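Local atomic coordinates of acetyl-CoA C-acetyltransferase (Syntrophomonas wolfei subsp. wolfei, PDB entry 7N7Z), a protein that probably catalyses the thiolase reaction, the reversible condensation of two acetyl-CoA molecules into acetoacetyl-CoA with release of free coenzyme A. Residues I52-G57 with D112-T117; G66-R71 with S83-V88; L152-A157 with V287-M292. All blocks are in the same frame, centred on the assembly; numbering follows the deposited sequence.

Contact 1. Residues I52-G57 with D112-T117; sequences IDEIVG and DISLVT
Asp53 grips the start of the neighbouring strand through a single carboxylate oxygen: Asp53 OD2 accepts from Asp112 N at 2.7 Å, and Ile113 N donates to Asp53 OD2 at 3.0 Å. The two N-H groups reach it from opposite faces of the carboxylate plane, each about 30° out of it and on the anti side. With CG beside its own backbone N (chi1 -69°), the side chain of Asp53 reaches across to residues 112 and 113, while OD1 forms a salt bridge with Arg82. Beyond this clamp, strands 54-57 and 113-117 run parallel. Val56 N bonds to Leu115 O at 2.8 Å, and Val56 O accepts from Thr117 N.

On one face of the sheet, Glu54 stretches out so that OE2 receives the hydroxyl of Ser114 (OG to OE2, 2.7 Å) on its anti lone pair; its OE1 makes a salt bridge to Arg97 of the second subunit. The opposite face is mainly aliphatic. Ile55 and Leu115 lie side by side, with Ile55 CD1 4.0 Å from Leu115 CD2. CG1 of Ile55 stands anti to the backbone N (chi1 -179°), which carries CD1 on to Thr117 CG2, 3.7 Å away. Helix 30-45 covers Leu115 and Thr117. Paired acceptance at OD2 and the Arg82 partner at OD1 suggest that Asp53 is held as the anion, although Asp112 OD2, 4.4 Å from Asp53 OD2, would probably work against the negative charge.

Contact 2. Residues G66-R71 with S83-V88; sequences GSLPPR and SGSCMV
A water is held between Arg71, Ser83 and Gly84: it donates to Gly84 O at 2.6 Å and to Ser83 OG at 2.9 Å, and weakly accepts from Arg71 NH1, lying in the plane of the guanidinium at its edge. NH1 also comes within 3.1 Å of Ser83 O. On the way to this corner CB of the arginine lies against Ser85, and a bend at chi2 (64°) keeps CD beside it too, while NH2 bonds to Val81 O and Ser83 OG also bonds to Pro80 O.

These residues belong to the beta-alpha-beta unit of strand 54-58, helix 69-76 and strand 84-89 in the thiolase N-terminal domain, and the contact packs the first turn of the helix on the last strand. Leu68, at the N-cap position, spreads its two methyls over the strand: CD2 sits 3.2 Å from Ser85 OG and CD1 4.1 Å from Met87 CB. The ring of Pro70 crosses Met87 at about a right angle, its CG 3.8 Å from CB of the methionine, and Pro69 CD lies 4.0 Å from Met87 SD. Ser85 OG hydrogen-bonds to Ser393 OG of the second subunit, and Met87 and Val88 pair with an antiparallel strand of that subunit, continuing the sheet across the interface.

Contact 3. Residues L152-A157 with V287-M292; sequences LVCQLA and VDAKVM
Small, apolar packing between two loops joins residues 152-157, which follow helix 146-152, to residues 287-292, which follow strand 277-285; no hydrogen bond crosses between them. Ala289 makes the closest approach of the second loop. Its CB points toward residues 152-157 and meets Leu156 CB at 3.5 Å, closer than usual for two carbons. Leu156 has CG beside its own backbone N (chi1 -63°), and from there CD1 adds a looser touch on Ala289 CB at 4.1 Å. Cys154 SG approaches Ala289 CB too, at 4.4 Å, and Ala157 CB lies 4.1 Å from Ala289 O.

The turn that presents Ala289 is an Asx turn: Asp288 OD1 accepts from the backbone N of Lys290 at 2.9 Å, met on the anti side and 20° out of the carboxylate plane. It leads into the 3-10 segment 289-292, within which Met292 N bonds to Ala289 O. Residues 152-157 fall in the N-terminal thiolase sequence range and 287-292 in the C-terminal one, so the contact links the two sequence halves of the thiolase fold. Helix 161-172 lies against both loops, touching Ala157 and Met292 through Thr164.

On the solvent side, the aliphatic part of Lys290 runs along residues 156-157. The bend at chi3 (93°) brings CE to 3.6 Å from Ala157 O, and the one at chi4 keeps NZ near the same oxygen. Arg71 of the second subunit packs on Leu156, and the side chain of Cys154 stands about 10 Å from that of Cys92, the predicted acyl-thioester cysteine.

In the fold
From the N terminus, after strand 8-20 and helix 30-45, the chain forms strand 54-58; contact 1 closes a loop when strand 113-121 returns to lie beside it. Nested inside that loop, contact 2 closes the shorter loop where helix 69-76 packs on strand 84-89, the crossover that follows strand 54-58. The two touch directly: strand 84-89 is the other sheet neighbour of strand 54-58, and Ile55 CG2 rests 3.3 Å from Pro70 O. Contact 3 opens only after both have closed, tying the loop after helix 146-152 to the loop after strand 277-285. Its nearest atoms are about 17 Å from contact 1 and 14 Å from contact 2, yet all three meet the second subunit.

Contact 1. Residues I52-G57 with D112-T117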
loop_
_atom_site.group_PDB
_atom_site.type_symbol
_atom_site.label_atom_id
_atom_site.label_comp_id
_atom_site.label_asym_id
_atom_site.label_seq_id
_atom_site.Cartn_x
_atom_site.Cartn_y
_atom_site.Cartn_z
ATOM N N ILE B 52 -15.054 20.442 -33.057
ATOM C CA ILE B 52 -15.905 19.717 -32.121
ATOM C C ILE B 52 -16.083 20.558 -30.863
ATOM O O ILE B 52 -15.116 21.108 -30.322
ATOM C CB ILE B 52 -15.307 18.337 -31.808
ATOM C CG1 ILE B 52 -15.335 17.463 -33.067
ATOM C CG2 ILE B 52 -16.067 17.670 -30.665
ATOM C CD1 ILE B 52 -14.666 16.106 -32.907
ATOM N N ASP B 53 -17.327 20.660 -30.391
ATOM C CA ASP B 53 -17.647 21.619 -29.340
ATOM C C ASP B 53 -17.317 21.100 -27.946
ATOM O O ASP B 53 -17.062 21.901 -27.040
ATOM C CB ASP B 53 -19.129 21.993 -29.408
ATOM C CG ASP B 53 -19.463 22.817 -30.633
ATOM O OD1 ASP B 53 -18.721 23.780 -30.918
ATOM O OD2 ASP B 53 -20.465 22.501 -31.310
ATOM N N GLU B 54 -17.324 19.786 -27.745
ATOM C CA GLU B 54 -17.106 19.234 -26.416
ATOM C C GLU B 54 -16.754 17.761 -26.538
ATOM O O GLU B 54 -16.859 17.160 -27.609
ATOM C CB GLU B 54 -18.347 19.409 -25.530
ATOM C CG GLU B 54 -19.526 18.522 -25.937
ATOM C CD GLU B 54 -20.694 18.608 -24.972
ATOM O OE1 GLU B 54 -20.481 19.024 -23.815
ATOM O OE2 GLU B 54 -21.822 18.252 -25.370
ATOM N N ILE B 55 -16.337 17.189 -25.413
ATOM C CA ILE B 55 -16.242 15.746 -25.245
ATOM C C ILE B 55 -16.972 15.388 -23.959
ATOM O O ILE B 55 -16.740 16.009 -22.915
ATOM C CB ILE B 55 -14.784 15.251 -25.197
ATOM C CG1 ILE B 55 -14.755 13.724 -25.054
ATOM C CG2 ILE B 55 -14.025 15.911 -24.055
ATOM C CD1 ILE B 55 -13.366 13.129 -25.068
ATOM N N VAL B 56 -17.867 14.411 -24.041
ATOM C CA VAL B 56 -18.517 13.828 -22.873
ATOM C C VAL B 56 -17.947 12.426 -22.714
ATOM O O VAL B 56 -18.261 11.524 -23.500
ATOM C CB VAL B 56 -20.044 13.804 -23.015
ATOM C CG1 VAL B 56 -20.688 13.353 -21.715
ATOM C CG2 VAL B 56 -20.560 15.178 -23.422
ATOM N N GLY B 57 -17.094 12.247 -21.709
ATOM C CA GLY B 57 -16.383 10.997 -21.510
ATOM C C GLY B 57 -17.078 10.126 -20.481
ATOM O O GLY B 57 -17.422 10.585 -19.390
ATOM N N ASP B 112 -23.107 22.117 -31.304
ATOM C CA ASP B 112 -23.448 21.590 -32.618
ATOM C C ASP B 112 -22.818 20.233 -32.890
ATOM O O ASP B 112 -23.431 19.399 -33.564
ATOM C CB ASP B 112 -23.015 22.573 -33.710
ATOM C CG ASP B 112 -23.609 23.954 -33.516
ATOM O OD1 ASP B 112 -24.721 24.045 -32.956
ATOM O OD2 ASP B 112 -22.967 24.947 -33.922
ATOM N N ILE B 113 -21.613 19.994 -32.375
ATOM C CA ILE B 113 -20.899 18.737 -32.551
ATOM C C ILE B 113 -20.350 18.322 -31.196
ATOM O O ILE B 113 -19.660 19.106 -30.536
ATOM C CB ILE B 113 -19.756 18.862 -33.578
ATOM C CG1 ILE B 113 -20.229 19.631 -34.815
ATOM C CG2 ILE B 113 -19.231 17.480 -33.955
ATOM C CD1 ILE B 113 -19.150 19.850 -35.852
ATOM N N SER B 114 -20.654 17.092 -30.782
ATOM C CA SER B 114 -20.218 16.575 -29.493
ATOM C C SER B 114 -19.558 15.219 -29.687
ATOM O O SER B 114 -20.105 14.349 -30.373
ATOM C CB SER B 114 -21.394 16.449 -28.519
ATOM O OG SER B 114 -21.822 17.723 -28.066
ATOM N N LEU B 115 -18.385 15.047 -29.088
ATOM C CA LEU B 115 -17.711 13.759 -29.055
ATOM C C LEU B 115 -18.086 13.039 -27.766
ATOM O O LEU B 115 -18.074 13.641 -26.688
ATOM C CB LEU B 115 -16.195 13.942 -29.143
ATOM C CG LEU B 115 -15.348 12.688 -28.917
ATOM C CD1 LEU B 115 -15.712 11.598 -29.914
ATOM C CD2 LEU B 115 -13.866 13.021 -29.003
ATOM N N VAL B 116 -18.435 11.763 -27.880
ATOM C CA VAL B 116 -18.732 10.923 -26.725
ATOM C C VAL B 116 -17.747 9.764 -26.731
ATOM O O VAL B 116 -17.667 9.018 -27.715
ATOM C CB VAL B 116 -20.180 10.410 -26.737
ATOM C CG1 VAL B 116 -20.426 9.490 -25.547
ATOM C CG2 VAL B 116 -21.156 11.573 -26.724
ATOM N N THR B 117 -16.997 9.621 -25.645
ATOM C CA THR B 117 -16.090 8.499 -25.457
ATOM C C THR B 117 -16.566 7.668 -24.274
ATOM O O THR B 117 -17.043 8.211 -23.272
ATOM C CB THR B 117 -14.651 8.967 -25.216
ATOM O OG1 THR B 117 -14.598 9.782 -24.039
ATOM C CG2 THR B 117 -14.142 9.760 -26.409
#

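Contact 2. Residues G66-R71 with S83-V88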
loop_
_atom_site.group_PDB
_atom_site.type_symbol
_atom_site.label_atom_id
_atom_site.label_comp_id
_atom_site.label_asym_id
_atom_site.label_seq_id
_atom_site.Cartn_x
_atom_site.Cartn_y
_atom_site.Cartn_z
ATOM N N GLY B 66 -5.592 9.997 -14.297
ATOM C CA GLY B 66 -5.188 11.388 -14.368
ATOM C C GLY B 66 -6.331 12.370 -14.203
ATOM O O GLY B 66 -7.491 12.018 -13.975
ATOM N N SER B 67 -5.975 13.649 -14.329
ATOM C CA SER B 67 -6.934 14.733 -14.148
ATOM C C SER B 67 -7.876 14.802 -15.344
ATOM O O SER B 67 -7.425 14.927 -16.488
ATOM C CB SER B 67 -6.199 16.061 -13.972
ATOM O OG SER B 67 -5.523 16.118 -12.728
ATOM N N LEU B 68 -9.187 14.731 -15.073
ATOM C CA LEU B 68 -10.239 14.779 -16.086
ATOM C C LEU B 68 -9.774 14.119 -17.379
ATOM O O LEU B 68 -9.449 14.811 -18.351
ATOM C CB LEU B 68 -10.665 16.225 -16.347
ATOM C CG LEU B 68 -12.016 16.428 -17.042
ATOM C CD1 LEU B 68 -13.136 15.720 -16.291
ATOM C CD2 LEU B 68 -12.325 17.916 -17.183
ATOM N N PRO B 69 -9.726 12.791 -17.422
ATOM C CA PRO B 69 -9.183 12.094 -18.597
ATOM C C PRO B 69 -9.850 12.533 -19.889
ATOM O O PRO B 69 -9.168 12.682 -20.916
ATOM C CB PRO B 69 -9.469 10.616 -18.292
ATOM C CG PRO B 69 -9.493 10.544 -16.798
ATOM C CD PRO B 69 -10.062 11.859 -16.329
ATOM N N PRO B 70 -11.173 12.734 -19.904
ATOM C CA PRO B 70 -11.813 13.159 -21.162
ATOM C C PRO B 70 -11.221 14.432 -21.741
ATOM O O PRO B 70 -11.167 14.576 -22.969
ATOM C CB PRO B 70 -13.284 13.342 -20.765
ATOM C CG PRO B 70 -13.467 12.439 -19.593
ATOM C CD PRO B 70 -12.169 12.511 -18.839
ATOM N N ARG B 71 -10.774 15.366 -20.897
ATOM C CA ARG B 71 -10.080 16.543 -21.411
ATOM C C ARG B 71 -8.728 16.159 -21.998
ATOM O O ARG B 71 -8.304 16.719 -23.016
ATOM C CB ARG B 71 -9.918 17.584 -20.301
ATOM C CG ARG B 71 -9.103 18.816 -20.695
ATOM C CD ARG B 71 -9.767 19.628 -21.804
ATOM N NE ARG B 71 -9.194 20.967 -21.902
ATOM C CZ ARG B 71 -9.701 21.957 -22.626
ATOM N NH1 ARG B 71 -10.796 21.794 -23.352
ATOM N NH2 ARG B 71 -9.096 23.141 -22.619
ATOM N N SER B 83 -13.277 23.847 -26.351
ATOM C CA SER B 83 -14.308 22.825 -26.252
ATOM C C SER B 83 -14.590 22.467 -24.795
ATOM O O SER B 83 -13.748 22.629 -23.907
ATOM C CB SER B 83 -13.893 21.568 -27.021
ATOM O OG SER B 83 -12.658 21.058 -26.545
ATOM N N GLY B 84 -15.806 21.970 -24.561
ATOM C CA GLY B 84 -16.176 21.518 -23.241
ATOM C C GLY B 84 -15.659 20.123 -22.941
ATOM O O GLY B 84 -15.252 19.370 -23.823
ATOM N N SER B 85 -15.673 19.778 -21.656
ATOM C CA SER B 85 -15.198 18.475 -21.220
ATOM C C SER B 85 -15.871 18.120 -19.904
ATOM O O SER B 85 -16.072 18.987 -19.049
ATOM C CB SER B 85 -13.675 18.463 -21.056
ATOM O OG SER B 85 -13.274 19.286 -19.973
ATOM N N CYS B 86 -16.217 16.847 -19.753
ATOM C CA CYS B 86 -16.764 16.347 -18.501
ATOM C C CYS B 86 -16.713 14.827 -18.528
ATOM O O CYS B 86 -16.601 14.210 -19.592
ATOM C CB CYS B 86 -18.197 16.837 -18.269
ATOM S SG CYS B 86 -19.458 15.911 -19.168
ATOM N N MET B 87 -16.791 14.236 -17.340
ATOM C CA MET B 87 -16.751 12.792 -17.162
ATOM C C MET B 87 -18.009 12.358 -16.428
ATOM O O MET B 87 -18.339 12.914 -15.375
ATOM C CB MET B 87 -15.507 12.372 -16.381
ATOM C CG MET B 87 -15.353 10.874 -16.224
ATOM S SD MET B 87 -13.697 10.439 -15.673
ATOM C CE MET B 87 -13.793 10.974 -13.973
ATOM N N VAL B 88 -18.707 11.372 -16.983
ATOM C CA VAL B 88 -19.986 10.917 -16.457
ATOM C C VAL B 88 -19.880 9.439 -16.126
ATOM O O VAL B 88 -19.132 8.689 -16.764
ATOM C CB VAL B 88 -21.136 11.174 -17.458
ATOM C CG1 VAL B 88 -20.776 10.627 -18.827
ATOM C CG2 VAL B 88 -22.448 10.567 -16.962
HETATM O O HOH W 1 -12.680 19.212 -24.312
#

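Contact 3. Residues L152-A157 with V287-M292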
loop_
_atom_site.group_PDB
_atom_site.type_symbol
_atom_site.label_atom_id
_atom_site.label_comp_id
_atom_site.label_asym_id
_atom_site.label_seq_id
_atom_site.Cartn_x
_atom_site.Cartn_y
_atom_site.Cartn_z
ATOM N N LEU B 152 -18.075 -3.216 -8.825
ATOM C CA LEU B 152 -18.843 -4.451 -8.941
ATOM C C LEU B 152 -19.589 -4.787 -7.655
ATOM O O LEU B 152 -20.681 -5.365 -7.709
ATOM C CB LEU B 152 -17.923 -5.609 -9.330
ATOM C CG LEU B 152 -17.370 -5.623 -10.758
ATOM C CD1 LEU B 152 -16.674 -6.949 -11.037
ATOM C CD2 LEU B 152 -18.455 -5.369 -11.794
ATOM N N VAL B 153 -19.029 -4.452 -6.498
ATOM C CA VAL B 153 -19.684 -4.712 -5.221
ATOM C C VAL B 153 -20.596 -3.529 -4.919
ATOM O O VAL B 153 -20.125 -2.410 -4.700
ATOM C CB VAL B 153 -18.668 -4.935 -4.094
ATOM C CG1 VAL B 153 -19.386 -5.281 -2.798
ATOM C CG2 VAL B 153 -17.694 -6.037 -4.471
ATOM N N CYS B 154 -21.902 -3.774 -4.916
ATOM C CA CYS B 154 -22.886 -2.737 -4.635
ATOM C C CYS B 154 -23.243 -2.757 -3.154
ATOM O O CYS B 154 -23.630 -3.799 -2.615
ATOM C CB CYS B 154 -24.140 -2.941 -5.485
ATOM S SG CYS B 154 -25.289 -1.546 -5.464
ATOM N N GLN B 155 -23.107 -1.602 -2.499
ATOM C CA GLN B 155 -23.450 -1.517 -1.084
ATOM C C GLN B 155 -24.938 -1.763 -0.867
ATOM O O GLN B 155 -25.328 -2.476 0.065
ATOM C CB GLN B 155 -23.041 -0.154 -0.525
ATOM C CG GLN B 155 -21.539 0.033 -0.387
ATOM C CD GLN B 155 -21.168 1.404 0.142
ATOM O OE1 GLN B 155 -21.956 2.346 0.068
ATOM N NE2 GLN B 155 -19.960 1.523 0.683
ATOM N N LEU B 156 -25.783 -1.184 -1.722
ATOM C CA LEU B 156 -27.221 -1.378 -1.578
ATOM C C LEU B 156 -27.602 -2.840 -1.770
ATOM O O LEU B 156 -28.510 -3.347 -1.101
ATOM C CB LEU B 156 -27.969 -0.495 -2.576
ATOM C CG LEU B 156 -27.788 1.012 -2.382
ATOM C CD1 LEU B 156 -28.199 1.767 -3.637
ATOM C CD2 LEU B 156 -28.580 1.498 -1.178
ATOM N N ALA B 157 -26.920 -3.537 -2.680
ATOM C CA ALA B 157 -27.222 -4.940 -2.928
ATOM C C ALA B 157 -26.623 -5.865 -1.877
ATOM O O ALA B 157 -27.115 -6.985 -1.704
ATOM C CB ALA B 157 -26.720 -5.354 -4.313
ATOM N N VAL B 287 -34.721 0.293 -10.948
ATOM C CA VAL B 287 -35.346 -0.766 -10.173
ATOM C C VAL B 287 -34.525 -0.931 -8.900
ATOM O O VAL B 287 -33.433 -0.378 -8.767
ATOM C CB VAL B 287 -35.439 -2.098 -10.947
ATOM C CG1 VAL B 287 -36.342 -1.945 -12.161
ATOM C CG2 VAL B 287 -34.057 -2.577 -11.363
ATOM N N ASP B 288 -35.064 -1.698 -7.957
ATOM C CA ASP B 288 -34.371 -1.890 -6.691
ATOM C C ASP B 288 -32.981 -2.469 -6.927
ATOM O O ASP B 288 -32.799 -3.387 -7.732
ATOM C CB ASP B 288 -35.176 -2.807 -5.772
ATOM C CG ASP B 288 -34.625 -2.841 -4.361
ATOM O OD1 ASP B 288 -33.614 -3.540 -4.133
ATOM O OD2 ASP B 288 -35.196 -2.162 -3.484
ATOM N N ALA B 289 -31.994 -1.919 -6.214
ATOM C CA ALA B 289 -30.608 -2.331 -6.413
ATOM C C ALA B 289 -30.449 -3.842 -6.308
ATOM O O ALA B 289 -29.639 -4.441 -7.025
ATOM C CB ALA B 289 -29.707 -1.634 -5.392
ATOM N N LYS B 290 -31.218 -4.478 -5.423
ATOM C CA LYS B 290 -31.084 -5.913 -5.202
ATOM C C LYS B 290 -31.604 -6.744 -6.369
ATOM O O LYS B 290 -31.377 -7.959 -6.389
ATOM C CB LYS B 290 -31.810 -6.301 -3.913
ATOM C CG LYS B 290 -31.341 -5.513 -2.696
ATOM C CD LYS B 290 -31.732 -6.190 -1.390
ATOM C CE LYS B 290 -30.628 -7.105 -0.876
ATOM N NZ LYS B 290 -30.598 -8.409 -1.598
ATOM N N VAL B 291 -32.288 -6.130 -7.333
ATOM C CA VAL B 291 -32.707 -6.818 -8.550
ATOM C C VAL B 291 -32.437 -5.897 -9.732
ATOM O O VAL B 291 -33.261 -5.778 -10.646
ATOM C CB VAL B 291 -34.189 -7.233 -8.487
ATOM C CG1 VAL B 291 -34.370 -8.395 -7.521
ATOM C CG2 VAL B 291 -35.060 -6.052 -8.086
ATOM N N MET B 292 -31.273 -5.241 -9.714
ATOM C CA MET B 292 -30.927 -4.286 -10.760
ATOM C C MET B 292 -31.055 -4.887 -12.153
ATOM O O MET B 292 -31.277 -4.159 -13.126
ATOM C CB MET B 292 -29.500 -3.765 -10.545
ATOM C CG MET B 292 -28.451 -4.840 -10.251
ATOM S SD MET B 292 -28.021 -5.848 -11.684
ATOM C CE MET B 292 -27.147 -4.651 -12.685
#